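Local coordinates for uncharacterized protein (Parabacteroides merdae, PDB 4MXN) that is of unknown function but, as a putative family 28 glycosyl hydrolase, probably cleaves glycosidic bonds of carbohydrates, at residues Y22-M26 with F27-S31; I68-K71 with S72-I76; I76-E79 with E80-L84; Q167-A170 with N171-I175. All coordinates share one frame; numbering follows the deposited sequence.

Contact 1 (Y22-M26 with F27-S31)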
loop_
_atom_site.group_PDB
_atom_site.type_symbol
_atom_site.label_atom_id
_atom_site.label_comp_id
_atom_site.label_asym_id
_atom_site.label_seq_id
_atom_site.Cartn_x
_atom_site.Cartn_y
_atom_site.Cartn_z
ATOM N N TYR A 22 -2.177 16.325 -11.031
ATOM C CA TYR A 22 -2.237 15.666 -12.339
ATOM C C TYR A 22 -3.341 14.634 -12.346
ATOM O O TYR A 22 -3.350 13.732 -11.495
ATOM C CB TYR A 22 -0.894 14.986 -12.639
ATOM C CG TYR A 22 0.263 15.951 -12.776
ATOM C CD1 TYR A 22 0.923 16.444 -11.653
ATOM C CD2 TYR A 22 0.710 16.358 -14.030
ATOM C CE1 TYR A 22 1.980 17.342 -11.774
ATOM C CE2 TYR A 22 1.760 17.263 -14.164
ATOM C CZ TYR A 22 2.395 17.749 -13.034
ATOM O OH TYR A 22 3.434 18.634 -13.167
ATOM N N GLN A 23 -4.269 14.751 -13.310
ATOM C CA GLN A 23 -5.358 13.788 -13.469
ATOM C C GLN A 23 -4.804 12.570 -14.193
ATOM O O GLN A 23 -4.095 12.740 -15.192
ATOM C CB GLN A 23 -6.530 14.425 -14.241
ATOM C CG GLN A 23 -7.221 15.603 -13.514
ATOM C CD GLN A 23 -7.762 15.292 -12.126
ATOM O OE1 GLN A 23 -8.463 14.299 -11.898
ATOM N NE2 GLN A 23 -7.480 16.170 -11.181
ATOM N N VAL A 24 -5.101 11.352 -13.700
ATOM C CA VAL A 24 -4.577 10.100 -14.278
ATOM C C VAL A 24 -4.929 9.918 -15.770
ATOM O O VAL A 24 -4.086 9.424 -16.518
ATOM C CB VAL A 24 -4.963 8.835 -13.461
ATOM C CG1 VAL A 24 -4.187 8.773 -12.150
ATOM C CG2 VAL A 24 -6.464 8.730 -13.208
ATOM N N ALA A 25 -6.143 10.295 -16.197
ATOM C CA ALA A 25 -6.604 10.160 -17.593
ATOM C C ALA A 25 -5.635 10.805 -18.593
ATOM O O ALA A 25 -5.501 10.306 -19.704
ATOM C CB ALA A 25 -7.987 10.778 -17.757
HETATM N N MSE A 26 -4.920 11.866 -18.173
HETATM C CA MSE A 26 -3.972 12.588 -19.025
HETATM C C MSE A 26 -2.735 11.755 -19.386
HETATM O O MSE A 26 -2.045 12.101 -20.350
HETATM C CB MSE A 26 -3.564 13.902 -18.353
HETATM C CG MSE A 26 -4.752 14.834 -18.105
HETATM SE SE MSE A 26 -5.654 15.436 -19.746
HETATM C CE MSE A 26 -7.093 14.033 -19.924
ATOM N N PHE A 27 -2.476 10.651 -18.650
ATOM C CA PHE A 27 -1.353 9.745 -18.907
ATOM C C PHE A 27 -1.803 8.398 -19.507
ATOM O O PHE A 27 -1.010 7.451 -19.551
ATOM C CB PHE A 27 -0.554 9.512 -17.619
ATOM C CG PHE A 27 0.234 10.735 -17.188
ATOM C CD1 PHE A 27 -0.331 11.685 -16.343
ATOM C CD2 PHE A 27 1.554 10.918 -17.600
ATOM C CE1 PHE A 27 0.403 12.800 -15.922
ATOM C CE2 PHE A 27 2.280 12.049 -17.206
ATOM C CZ PHE A 27 1.700 12.977 -16.360
ATOM N N GLY A 28 -3.041 8.339 -19.985
ATOM C CA GLY A 28 -3.622 7.132 -20.574
ATOM C C GLY A 28 -4.005 6.079 -19.556
ATOM O O GLY A 28 -4.090 4.892 -19.884
ATOM N N ILE A 29 -4.184 6.497 -18.281
ATOM C CA ILE A 29 -4.573 5.576 -17.203
ATOM C C ILE A 29 -6.094 5.435 -17.297
ATOM O O ILE A 29 -6.795 6.447 -17.308
ATOM C CB ILE A 29 -4.069 6.057 -15.819
ATOM C CG1 ILE A 29 -2.517 6.115 -15.787
ATOM C CG2 ILE A 29 -4.616 5.170 -14.666
ATOM C CD1 ILE A 29 -1.917 7.102 -14.750
ATOM N N LYS A 30 -6.597 4.192 -17.394
ATOM C CA LYS A 30 -8.034 3.960 -17.614
ATOM C C LYS A 30 -8.722 3.366 -16.425
ATOM O O LYS A 30 -8.217 2.412 -15.816
ATOM C CB LYS A 30 -8.255 3.069 -18.854
ATOM C CG LYS A 30 -7.686 3.745 -20.110
ATOM C CD LYS A 30 -7.890 2.980 -21.387
ATOM C CE LYS A 30 -7.158 3.627 -22.551
ATOM N NZ LYS A 30 -7.620 5.017 -22.845
ATOM N N SER A 31 -9.904 3.940 -16.130
ATOM C CA SER A 31 -10.781 3.616 -15.010
ATOM C C SER A 31 -11.875 2.598 -15.354
ATOM O O SER A 31 -12.918 2.615 -14.698
ATOM C CB SER A 31 -11.450 4.891 -14.527
ATOM O OG SER A 31 -12.287 5.398 -15.554
#

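Contact 2 (I68-K71 with S72-I76)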
loop_
_atom_site.group_PDB
_atom_site.type_symbol
_atom_site.label_atom_id
_atom_site.label_comp_id
_atom_site.label_asym_id
_atom_site.label_seq_id
_atom_site.Cartn_x
_atom_site.Cartn_y
_atom_site.Cartn_z
ATOM N N ILE A 68 3.327 -0.438 -8.096
ATOM C CA ILE A 68 3.679 0.954 -8.411
ATOM C C ILE A 68 4.780 1.399 -7.478
ATOM O O ILE A 68 4.644 1.245 -6.261
ATOM C CB ILE A 68 2.437 1.883 -8.268
ATOM C CG1 ILE A 68 1.249 1.437 -9.156
ATOM C CG2 ILE A 68 2.816 3.358 -8.480
ATOM C CD1 ILE A 68 -0.154 1.828 -8.582
ATOM N N GLU A 69 5.862 1.972 -8.034
ATOM C CA GLU A 69 6.943 2.501 -7.233
ATOM C C GLU A 69 6.753 4.013 -7.061
ATOM O O GLU A 69 6.890 4.781 -8.020
ATOM C CB GLU A 69 8.300 2.176 -7.849
ATOM C CG GLU A 69 9.445 2.686 -6.989
ATOM C CD GLU A 69 10.860 2.384 -7.432
ATOM O OE1 GLU A 69 11.074 2.021 -8.610
ATOM O OE2 GLU A 69 11.775 2.577 -6.603
ATOM N N LEU A 70 6.411 4.431 -5.840
ATOM C CA LEU A 70 6.230 5.844 -5.508
ATOM C C LEU A 70 7.613 6.521 -5.496
ATOM O O LEU A 70 8.601 5.894 -5.105
ATOM C CB LEU A 70 5.507 5.950 -4.137
ATOM C CG LEU A 70 4.872 7.261 -3.700
ATOM C CD1 LEU A 70 4.160 8.003 -4.858
ATOM C CD2 LEU A 70 3.899 7.002 -2.545
ATOM N N LYS A 71 7.702 7.745 -6.017
ATOM C CA LYS A 71 8.988 8.459 -6.090
ATOM C C LYS A 71 8.946 9.713 -5.244
ATOM O O LYS A 71 7.865 10.203 -4.956
ATOM C CB LYS A 71 9.363 8.804 -7.543
ATOM C CG LYS A 71 9.543 7.576 -8.463
ATOM C CD LYS A 71 10.819 6.775 -8.158
ATOM C CE LYS A 71 10.987 5.579 -9.060
ATOM N NZ LYS A 71 11.296 5.960 -10.463
ATOM N N SER A 72 10.124 10.250 -4.873
ATOM C CA SER A 72 10.247 11.443 -4.041
ATOM C C SER A 72 9.417 12.610 -4.554
ATOM O O SER A 72 9.385 12.876 -5.758
ATOM C CB SER A 72 11.706 11.874 -3.917
ATOM O OG SER A 72 12.449 10.897 -3.205
ATOM N N ASN A 73 8.717 13.276 -3.619
ATOM C CA ASN A 73 7.897 14.479 -3.803
ATOM C C ASN A 73 6.584 14.196 -4.538
ATOM O O ASN A 73 5.906 15.138 -4.953
ATOM C CB ASN A 73 8.688 15.604 -4.489
ATOM C CG ASN A 73 9.958 15.913 -3.757
ATOM O OD1 ASN A 73 9.954 16.123 -2.545
ATOM N ND2 ASN A 73 11.072 15.864 -4.453
ATOM N N VAL A 74 6.178 12.918 -4.603
ATOM C CA VAL A 74 4.930 12.519 -5.245
ATOM C C VAL A 74 3.971 11.979 -4.198
ATOM O O VAL A 74 4.372 11.215 -3.331
ATOM C CB VAL A 74 5.141 11.482 -6.387
ATOM C CG1 VAL A 74 3.816 11.090 -7.055
ATOM C CG2 VAL A 74 6.133 12.000 -7.430
ATOM N N THR A 75 2.712 12.389 -4.297
ATOM C CA THR A 75 1.595 11.905 -3.500
ATOM C C THR A 75 0.578 11.306 -4.459
ATOM O O THR A 75 0.234 11.926 -5.464
ATOM C CB THR A 75 1.004 13.032 -2.626
ATOM O OG1 THR A 75 1.928 13.310 -1.577
ATOM C CG2 THR A 75 -0.349 12.643 -1.992
ATOM N N ILE A 76 0.096 10.100 -4.149
ATOM C CA ILE A 76 -0.951 9.450 -4.918
ATOM C C ILE A 76 -2.249 9.661 -4.164
ATOM O O ILE A 76 -2.333 9.333 -2.982
ATOM C CB ILE A 76 -0.648 7.942 -5.184
ATOM C CG1 ILE A 76 0.441 7.790 -6.291
ATOM C CG2 ILE A 76 -1.946 7.171 -5.560
ATOM C CD1 ILE A 76 1.076 6.365 -6.398
#

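Contact 3 (I76-E79 with E80-L84)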
loop_
_atom_site.group_PDB
_atom_site.type_symbol
_atom_site.label_atom_id
_atom_site.label_comp_id
_atom_site.label_asym_id
_atom_site.label_seq_id
_atom_site.Cartn_x
_atom_site.Cartn_y
_atom_site.Cartn_z
ATOM N N ILE A 76 0.096 10.100 -4.149
ATOM C CA ILE A 76 -0.951 9.450 -4.918
ATOM C C ILE A 76 -2.249 9.661 -4.164
ATOM O O ILE A 76 -2.333 9.333 -2.982
ATOM C CB ILE A 76 -0.648 7.942 -5.184
ATOM C CG1 ILE A 76 0.441 7.790 -6.291
ATOM C CG2 ILE A 76 -1.946 7.171 -5.560
ATOM C CD1 ILE A 76 1.076 6.365 -6.398
ATOM N N ARG A 77 -3.259 10.218 -4.837
ATOM C CA ARG A 77 -4.567 10.412 -4.227
ATOM C C ARG A 77 -5.573 9.485 -4.880
ATOM O O ARG A 77 -5.770 9.556 -6.087
ATOM C CB ARG A 77 -5.044 11.881 -4.362
ATOM C CG ARG A 77 -4.108 12.942 -3.754
ATOM C CD ARG A 77 -4.478 13.349 -2.359
ATOM N NE ARG A 77 -5.911 13.626 -2.205
ATOM C CZ ARG A 77 -6.507 13.741 -1.028
ATOM N NH1 ARG A 77 -5.800 13.642 0.093
ATOM N NH2 ARG A 77 -7.815 13.961 -0.959
ATOM N N ILE A 78 -6.221 8.634 -4.084
ATOM C CA ILE A 78 -7.294 7.737 -4.543
ATOM C C ILE A 78 -8.554 8.348 -3.961
ATOM O O ILE A 78 -8.803 8.207 -2.772
ATOM C CB ILE A 78 -7.051 6.253 -4.139
ATOM C CG1 ILE A 78 -5.650 5.795 -4.647
ATOM C CG2 ILE A 78 -8.156 5.347 -4.740
ATOM C CD1 ILE A 78 -4.949 4.909 -3.742
ATOM N N GLU A 79 -9.293 9.128 -4.764
ATOM C CA GLU A 79 -10.425 9.865 -4.211
ATOM C C GLU A 79 -11.613 8.950 -3.923
ATOM O O GLU A 79 -11.636 7.813 -4.389
ATOM C CB GLU A 79 -10.831 11.041 -5.111
ATOM C CG GLU A 79 -9.708 12.039 -5.387
ATOM C CD GLU A 79 -9.073 12.809 -4.240
ATOM O OE1 GLU A 79 -9.660 12.873 -3.134
ATOM O OE2 GLU A 79 -7.984 13.383 -4.468
ATOM N N GLU A 80 -12.588 9.453 -3.117
ATOM C CA GLU A 80 -13.784 8.706 -2.771
ATOM C C GLU A 80 -14.472 8.251 -4.053
ATOM O O GLU A 80 -14.611 9.034 -4.985
ATOM C CB GLU A 80 -14.733 9.540 -1.892
ATOM C CG GLU A 80 -15.626 8.645 -1.051
ATOM C CD GLU A 80 -16.470 9.330 0.007
ATOM O OE1 GLU A 80 -17.165 10.316 -0.332
ATOM O OE2 GLU A 80 -16.494 8.838 1.160
ATOM N N GLY A 81 -14.826 6.984 -4.120
ATOM C CA GLY A 81 -15.442 6.440 -5.328
ATOM C C GLY A 81 -14.434 5.823 -6.282
ATOM O O GLY A 81 -14.832 5.175 -7.256
ATOM N N ALA A 82 -13.118 6.034 -6.037
ATOM C CA ALA A 82 -12.063 5.425 -6.861
ATOM C C ALA A 82 -11.512 4.201 -6.155
ATOM O O ALA A 82 -11.435 4.167 -4.923
ATOM C CB ALA A 82 -10.934 6.416 -7.153
ATOM N N VAL A 83 -11.177 3.165 -6.927
ATOM C CA VAL A 83 -10.579 1.957 -6.355
ATOM C C VAL A 83 -9.323 1.633 -7.146
ATOM O O VAL A 83 -9.405 1.555 -8.379
ATOM C CB VAL A 83 -11.535 0.718 -6.341
ATOM C CG1 VAL A 83 -10.914 -0.460 -5.569
ATOM C CG2 VAL A 83 -12.937 1.052 -5.822
ATOM N N LEU A 84 -8.189 1.408 -6.450
ATOM C CA LEU A 84 -6.938 0.909 -7.043
ATOM C C LEU A 84 -6.986 -0.618 -6.813
ATOM O O LEU A 84 -6.990 -1.054 -5.659
ATOM C CB LEU A 84 -5.728 1.597 -6.379
ATOM C CG LEU A 84 -4.394 1.518 -7.125
ATOM C CD1 LEU A 84 -4.485 2.160 -8.537
ATOM C CD2 LEU A 84 -3.290 2.168 -6.320
HETATM O O HOH W 1 -11.276 11.852 -1.369
#

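Contact 4 (Q167-A170 with N171-I175)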
loop_
_atom_site.group_PDB
_atom_site.type_symbol
_atom_site.label_atom_id
_atom_site.label_comp_id
_atom_site.label_asym_id
_atom_site.label_seq_id
_atom_site.Cartn_x
_atom_site.Cartn_y
_atom_site.Cartn_z
ATOM N N GLN A 167 -7.971 -2.556 1.723
ATOM C CA GLN A 167 -8.872 -3.693 1.768
ATOM C C GLN A 167 -8.303 -4.970 1.188
ATOM O O GLN A 167 -7.804 -4.995 0.057
ATOM C CB GLN A 167 -10.149 -3.314 1.009
ATOM C CG GLN A 167 -11.215 -4.400 0.875
ATOM C CD GLN A 167 -12.443 -3.837 0.208
ATOM O OE1 GLN A 167 -13.180 -3.037 0.783
ATOM N NE2 GLN A 167 -12.641 -4.181 -1.039
ATOM N N ASP A 168 -8.502 -6.064 1.943
ATOM C CA ASP A 168 -8.255 -7.445 1.517
ATOM C C ASP A 168 -6.845 -7.638 0.964
ATOM O O ASP A 168 -6.647 -8.195 -0.112
ATOM C CB ASP A 168 -9.328 -7.847 0.478
ATOM C CG ASP A 168 -9.317 -9.300 0.077
ATOM O OD1 ASP A 168 -9.124 -10.160 0.971
ATOM O OD2 ASP A 168 -9.515 -9.583 -1.132
ATOM N N ALA A 169 -5.869 -7.206 1.746
ATOM C CA ALA A 169 -4.460 -7.318 1.450
ATOM C C ALA A 169 -4.080 -8.779 1.169
ATOM O O ALA A 169 -4.520 -9.669 1.900
ATOM C CB ALA A 169 -3.654 -6.788 2.632
ATOM N N ALA A 170 -3.264 -9.012 0.108
ATOM C CA ALA A 170 -2.777 -10.350 -0.256
ATOM C C ALA A 170 -1.747 -10.845 0.752
ATOM O O ALA A 170 -1.469 -12.037 0.818
ATOM C CB ALA A 170 -2.171 -10.325 -1.649
ATOM N N ASN A 171 -1.174 -9.922 1.535
ATOM C CA ASN A 171 -0.201 -10.251 2.564
ATOM C C ASN A 171 -0.541 -9.364 3.779
ATOM O O ASN A 171 -1.652 -9.462 4.273
ATOM C CB ASN A 171 1.215 -10.079 2.020
ATOM C CG ASN A 171 2.233 -10.981 2.692
ATOM O OD1 ASN A 171 2.151 -11.272 3.882
ATOM N ND2 ASN A 171 3.235 -11.421 1.948
ATOM N N VAL A 172 0.361 -8.490 4.212
ATOM C CA VAL A 172 0.142 -7.527 5.298
ATOM C C VAL A 172 -0.398 -6.271 4.603
ATOM O O VAL A 172 -0.090 -6.070 3.436
ATOM C CB VAL A 172 1.454 -7.316 6.124
ATOM C CG1 VAL A 172 1.376 -6.116 7.067
ATOM C CG2 VAL A 172 1.804 -8.574 6.912
ATOM N N ALA A 173 -1.259 -5.474 5.250
ATOM C CA ALA A 173 -1.761 -4.277 4.561
ATOM C C ALA A 173 -0.667 -3.198 4.418
ATOM O O ALA A 173 -0.510 -2.628 3.334
ATOM C CB ALA A 173 -2.955 -3.705 5.290
ATOM N N GLU A 174 0.076 -2.919 5.507
ATOM C CA GLU A 174 1.084 -1.857 5.540
ATOM C C GLU A 174 2.376 -2.338 6.110
ATOM O O GLU A 174 2.376 -2.944 7.181
ATOM C CB GLU A 174 0.614 -0.685 6.427
ATOM C CG GLU A 174 -0.668 0.039 6.066
ATOM C CD GLU A 174 -1.219 0.873 7.216
ATOM O OE1 GLU A 174 -0.594 1.895 7.574
ATOM O OE2 GLU A 174 -2.258 0.482 7.789
ATOM N N ILE A 175 3.491 -1.994 5.465
ATOM C CA ILE A 175 4.828 -2.354 5.962
ATOM C C ILE A 175 5.670 -1.096 6.016
ATOM O O ILE A 175 5.774 -0.390 5.009
ATOM C CB ILE A 175 5.517 -3.462 5.116
ATOM C CG1 ILE A 175 4.708 -4.796 5.125
ATOM C CG2 ILE A 175 6.985 -3.694 5.604
ATOM C CD1 ILE A 175 5.209 -5.800 4.128
#

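Contact 1 (Y22-M26 with F27-S31)
The Phe27 ring turns its edge to the residues before it. The carbonyl oxygens of Val24 and Gln23 and Tyr22 CD2 lie at that edge, near the ring plane; Phe27 CE1 reaches Tyr22 CD2 at 4.0 Å and meets the tyrosine ring obliquely. With Phe27 CG anti to its own carbonyl carbon (chi1 -71°), the ring is swung back along the chain, where Ala44 of helix 38-50 also touches it. Shortened to an alanine here, the side chain would be likely to leave a gap between Tyr22 and Ala44, with Tyr22 CD2 losing its aromatic neighbour. Next to the ring the backbone coils tightly: Phe27 N donates to Val24 O (2.9 Å), Gly28 N to Ala25 O (3.2 Å) and, weakly, Ile29 N to the same Val24 O (3.4 Å). Gly28 supplies the positive phi (75°) that reverses the chain, bringing Ile29 against Val24; their side chains cross at about a right angle, Ile29 CD1 3.7 Å from Val24 CB. Tyr63 and Phe58 also touch both. The 24-29 bond, though weak, the inner 25-28 bond, the positive-phi glycine and the apolar Val24-Ile29 contact are consistent with a six-residue Schellman motif after the 3-10 segment.

Contact 2 (I68-K71 with S72-I76)
Leu70 lies against Val74 and Ile76 where the chain turns a corner of the parallel beta-helix, the fold of family 28 glycosyl hydrolases, passing from strand 61-69 to strand 74-78. Its CB only begins the branch and stays back from 72-76. CG, anti to the backbone N (chi1 -164°), is the first atom to approach, 4.0 Å from Val74 O. Of the two methyls, CD1 makes the contact: it sits 3.6 Å from Val74 O and 3.8 Å from Val74 CG1, and meets Ile76 CD1 at the same separation. One methyl is thus wedged between two alternate residues of the following strand, while the Leu70 side chain also touches Ala105 and Ile103 of the next coil. Ile68, one inward position earlier, adds its CG2 to the same Ile76 CD1 and crosses that side chain obliquely. Ile68, Leu70, Val74 and Ile76 are all buried, and together they fill the inside of the corner. The outer side is polar. Lys71 folds away from the turn, bent at chi2 and chi4, and its NZ forms a salt bridge with Asp46 of helix 38-50, while Ser72 OG accepts from the backbone N of Lys109. The corner itself is a type II beta turn from Lys71 to Val74, with Asn73 taking the positive phi (73°). It is closed by one bond, Val74 N to Lys71 O at 3.2 Å; the donor is tilted from the carbonyl plane, and Val74 CB rests 3.3 Å from that same Lys71 O.

Contact 3 (I76-E79 with E80-L84)
The N-to-C directions of strands 76-78 and 82-84 are 124° apart, their axes 7.9 Å apart at closest; a type II beta turn, Glu79 to Ala82, joins them. Ala82 N closes it on Glu79 O at 2.8 Å. Gly81 has a phi of 93° at which any CB would collide with the Glu80 carbonyl oxygen. Inside the bend, Ile78 CG2 lies 3.8 Å from Ala82 CB and packs on the Ala82 carbonyl. Its other branch ends in CD1, 4.1 Å from Leu84 CD2, the side chains crossing at about a right angle. Outside it, Glu79 curls back (chi2 -62°) to take Arg77 in a side-on salt bridge: NE donates to OE2 in the guanidinium plane, and NH2 to the syn lone pair of OE1, each at 3.1 Å. OE1 accepts from a water that takes the N-H of Glu80, tying the carboxylate to the turn. With an alanine for Glu79, Arg77 would probably lose its two-pronged partner and keep weaker contacts through NH1, and the water would be less firmly held. Ile78 packs on Ile119 of strand 118-120, Leu84 on Tyr63 and Ile68 of strand 61-69, and Arg77 and Glu79 on Ile57 of strand 54-58.

Contact 4 (Q167-A170 with N171-I175)
From Gln167, which ends strand 165-167, the chain swings through Asp168 to set Ala169 against Val172 and Ala173. Asp168 takes a positive phi (53°), and its side chain leaves the backbone away from 171-175, OD1 being hydrogen-bonded by Ser123 OG and the backbone N of Ala193. Ala169 does nearly all the touching. Its CB comes within 3.7 Å of Ala173 CA, and the carbonyl oxygens of Asn171 and Val172 lie near it too; the two alanine methyls, Ala169 CB and Ala173 CB, stand 4.1 Å apart. So small a side chain lets the chain come back close upon itself, the CA atoms of Ala169 and Ala173 being 5.1 Å apart. Ala170 follows, its methyl touching Pro148. No hydrogen bond joins the two segments across the bend. Its carbonyls are instead held from outside: Arg196 donates from NH2 to Ala169 O and from NE to Asn171 O, and Arg127 NH1 donates to Ala170 O. One guanidinium thus grips the backbone on both sides of Ala170. The Asn171 side chain, its CG anti to the backbone N (chi1 -152°), leads away from 167-170, and ND2 hydrogen-bonds to Ala147 O. Beyond it Ala173 packs on Val189 before Glu174 and Ile175 enter strand 174-177. The whole is a buried corner between two faces of a parallel beta-helix, where a short loop without regular structure carries the chain from one sheet to the next.

Contacts 2 and 3 are consecutive corners of one coil: they share Ile76 on strand 74-78, their centres are about 15 Å apart, and they touch directly where Ile68 CD1 packs on Leu84 CD2 at 3.9 Å. Contact 1 lies earlier in the chain, near the N-terminal end of the beta-helix; its centre is about 12 Å from that of contact 3, with nearest atoms about 6 Å apart and no touch. Contact 4 turns a corner in a later coil, its centre about 17 Å from that of contact 3 and about 25 Å from that of contact 1. No ligand or catalytic residue is established here, so none of the four can be tied to an active site.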